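Local coordinates for protein probable ribosomal RNA small subunit methyltransferase (Thermus thermophilus, PDB 3DMF) that probably methylates RNA of the small ribosomal subunit, using S-adenosylmethionine as methyl donor, at residues A[300-305]-A[334-339]. Sequence-based numbering, arbitrary orientation.
Sequences DIIVTN and GVFFLV. With SAM (S-adenosylmethionine), chain H.
Ile302 and Thr304 pair in parallel with Phe336 and Leu338, joining strands 299-304 and 334-340, neighbours in the seven-stranded sheet (order 3-2-1-4-5-7-6) of a Rossmann-like, class I methyltransferase fold. The link between them runs through helix 317-329, as in a beta-alpha-beta crossover.

Five backbone hydrogen bonds zip the strands together. Val335 N binds Asp300 O, and Ile302 N then binds Val335 O at 2.9 Å. Phe337 N to Ile302 O, Thr304 N to Phe337 O and Val339 N to Thr304 O continue the ladder. The bond from Thr304 N is the most bent, 139° at the hydrogen.

Apolar contacts line both faces. Thr304 CG2 lies 3.6 Å from Phe336 CE1, and the same methyl meets Leu338 CD1 at 3.9 Å. Thr304 OG1 is anti to the backbone N (chi1 -173°), which gives CG2 to these neighbours while the hydroxyl bonds to Leu240 O. Ile302 CG2 touches Phe336 CD1. Helix 317-329 covers this face. On the other face Ile301 and Val335 lie side by side, CG1 to CG2 4.0 Å, and Ile301 CG2 comes to the edge of the Phe337 ring. Leu223 and Leu227 of helix 214-227 pack on Val303 and Ile301.

Polar and ligand contacts gather past strand 301-304, where Asn305 opens an Asn-Pro-Pro-Phe motif, as in N6-adenine methyltransferases. Asn305 binds S-adenosylmethionine and has also been seen to bind guanosine. Its ND2 is hydrogen-bonded to Ser216 OG, which also binds the cofactor. Val339 CG1 packs on Asn305 CG at 3.7 Å. With an alanine here, Ser216 OG would probably lack its amide partner and a gap would open where CG lies against Val339 CG1. The backbone also comes close to the cofactor: Asn305 O lies 3.2 Å from the methyl carbon CE of S-adenosylmethionine.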
# COMPACT_ATOMS: atom_id res chain seq x y z
N ASP A 300 24.30 2.11 4.85
CA ASP A 300 25.41 1.80 3.94
C ASP A 300 24.92 1.45 2.54
O ASP A 300 25.58 1.77 1.54
CB ASP A 300 26.24 0.64 4.50
CG ASP A 300 26.76 0.92 5.89
OD1 ASP A 300 27.39 1.98 6.07
OD2 ASP A 300 26.51 0.10 6.80
N ILE A 301 23.79 0.76 2.48
CA ILE A 301 23.22 0.30 1.22
C ILE A 301 21.73 0.61 1.26
O ILE A 301 21.09 0.36 2.28
CB ILE A 301 23.41 -1.22 1.02
CG1 ILE A 301 24.91 -1.58 1.08
CG2 ILE A 301 22.84 -1.69 -0.32
CD1 ILE A 301 25.21 -3.08 1.18
N ILE A 302 21.20 1.16 0.17
CA ILE A 302 19.74 1.30 0.05
C ILE A 302 19.29 0.62 -1.23
O ILE A 302 19.95 0.77 -2.26
CB ILE A 302 19.31 2.80 0.15
CG1 ILE A 302 19.71 3.34 1.53
CG2 ILE A 302 17.79 2.95 -0.08
CD1 ILE A 302 19.37 4.81 1.78
N VAL A 303 18.22 -0.18 -1.15
CA VAL A 303 17.70 -0.92 -2.31
C VAL A 303 16.24 -0.62 -2.49
O VAL A 303 15.54 -0.37 -1.51
CB VAL A 303 17.89 -2.47 -2.18
CG1 VAL A 303 19.36 -2.83 -2.13
CG2 VAL A 303 17.12 -3.04 -0.99
N THR A 304 15.78 -0.65 -3.74
CA THR A 304 14.35 -0.48 -4.00
C THR A 304 13.91 -1.01 -5.35
O THR A 304 14.59 -0.82 -6.36
CB THR A 304 13.92 1.02 -3.84
OG1 THR A 304 12.49 1.11 -3.94
CG2 THR A 304 14.57 1.96 -4.91
N ASN A 305 12.78 -1.72 -5.31
CA ASN A 305 11.93 -1.91 -6.49
C ASN A 305 10.72 -0.98 -6.26
O ASN A 305 9.78 -1.36 -5.56
CB ASN A 305 11.51 -3.38 -6.63
CG ASN A 305 10.68 -3.62 -7.85
OD1 ASN A 305 10.29 -2.67 -8.54
ND2 ASN A 305 10.39 -4.88 -8.16
N GLY A 334 28.17 5.32 0.67
CA GLY A 334 27.05 4.39 0.61
C GLY A 334 26.56 4.21 -0.81
O GLY A 334 26.85 5.03 -1.68
N VAL A 335 25.83 3.13 -1.07
CA VAL A 335 25.40 2.84 -2.43
C VAL A 335 23.90 2.58 -2.53
O VAL A 335 23.28 2.13 -1.57
CB VAL A 335 26.17 1.65 -3.06
CG1 VAL A 335 27.67 1.97 -3.17
CG2 VAL A 335 25.93 0.36 -2.28
N PHE A 336 23.36 2.88 -3.70
CA PHE A 336 21.92 2.79 -3.99
C PHE A 336 21.70 1.90 -5.21
O PHE A 336 22.38 2.06 -6.24
CB PHE A 336 21.41 4.20 -4.28
CG PHE A 336 19.93 4.29 -4.58
CD1 PHE A 336 18.99 3.60 -3.81
CD2 PHE A 336 19.48 5.15 -5.58
CE1 PHE A 336 17.61 3.73 -4.10
CE2 PHE A 336 18.12 5.29 -5.86
CZ PHE A 336 17.18 4.59 -5.12
N PHE A 337 20.76 0.95 -5.08
CA PHE A 337 20.35 0.10 -6.20
C PHE A 337 18.86 0.30 -6.40
O PHE A 337 18.08 0.19 -5.44
CB PHE A 337 20.57 -1.38 -5.90
CG PHE A 337 22.01 -1.77 -5.75
CD1 PHE A 337 22.69 -2.35 -6.81
CD2 PHE A 337 22.68 -1.60 -4.53
CE1 PHE A 337 24.01 -2.72 -6.69
CE2 PHE A 337 24.03 -1.99 -4.41
CZ PHE A 337 24.68 -2.55 -5.49
N LEU A 338 18.46 0.55 -7.65
CA LEU A 338 17.05 0.74 -8.00
C LEU A 338 16.77 -0.06 -9.25
O LEU A 338 17.59 -0.08 -10.18
CB LEU A 338 16.75 2.22 -8.26
CG LEU A 338 15.34 2.63 -8.71
CD1 LEU A 338 15.00 4.00 -8.19
CD2 LEU A 338 15.25 2.59 -10.24
N VAL A 339 15.63 -0.74 -9.27
CA VAL A 339 15.22 -1.51 -10.45
C VAL A 339 13.91 -0.98 -11.00
O VAL A 339 12.98 -0.67 -10.24
CB VAL A 339 15.18 -3.06 -10.18
CG1 VAL A 339 14.07 -3.44 -9.25
CG2 VAL A 339 15.03 -3.87 -11.52
N SAM H . 10.38 -4.79 -2.38
CA SAM H . 9.24 -5.68 -2.75
C SAM H . 9.65 -6.60 -3.90
O SAM H . 10.66 -6.31 -4.53
OXT SAM H . 8.96 -7.57 -4.18
CB SAM H . 7.99 -4.91 -3.19
CG SAM H . 8.21 -3.98 -4.39
SD SAM H . 6.68 -3.18 -4.98
CE SAM H . 7.13 -2.79 -6.69
C5' SAM H . 6.76 -1.52 -4.26
C4' SAM H . 6.35 -1.48 -2.79
O4' SAM H . 6.32 -0.10 -2.42
C3' SAM H . 4.98 -2.10 -2.47
O3' SAM H . 5.12 -3.08 -1.47
C2' SAM H . 4.19 -0.88 -1.99
O2' SAM H . 3.10 -1.15 -1.09
C1' SAM H . 5.30 -0.01 -1.44
N9 SAM H . 4.91 1.39 -1.27
C8 SAM H . 4.00 2.14 -1.99
N7 SAM H . 3.96 3.40 -1.46
C5 SAM H . 4.82 3.44 -0.42
C6 SAM H . 5.17 4.44 0.49
N6 SAM H . 4.62 5.66 0.51
N1 SAM H . 6.12 4.14 1.44
C2 SAM H . 6.70 2.90 1.55
N3 SAM H . 6.34 1.87 0.68
C4 SAM H . 5.42 2.19 -0.29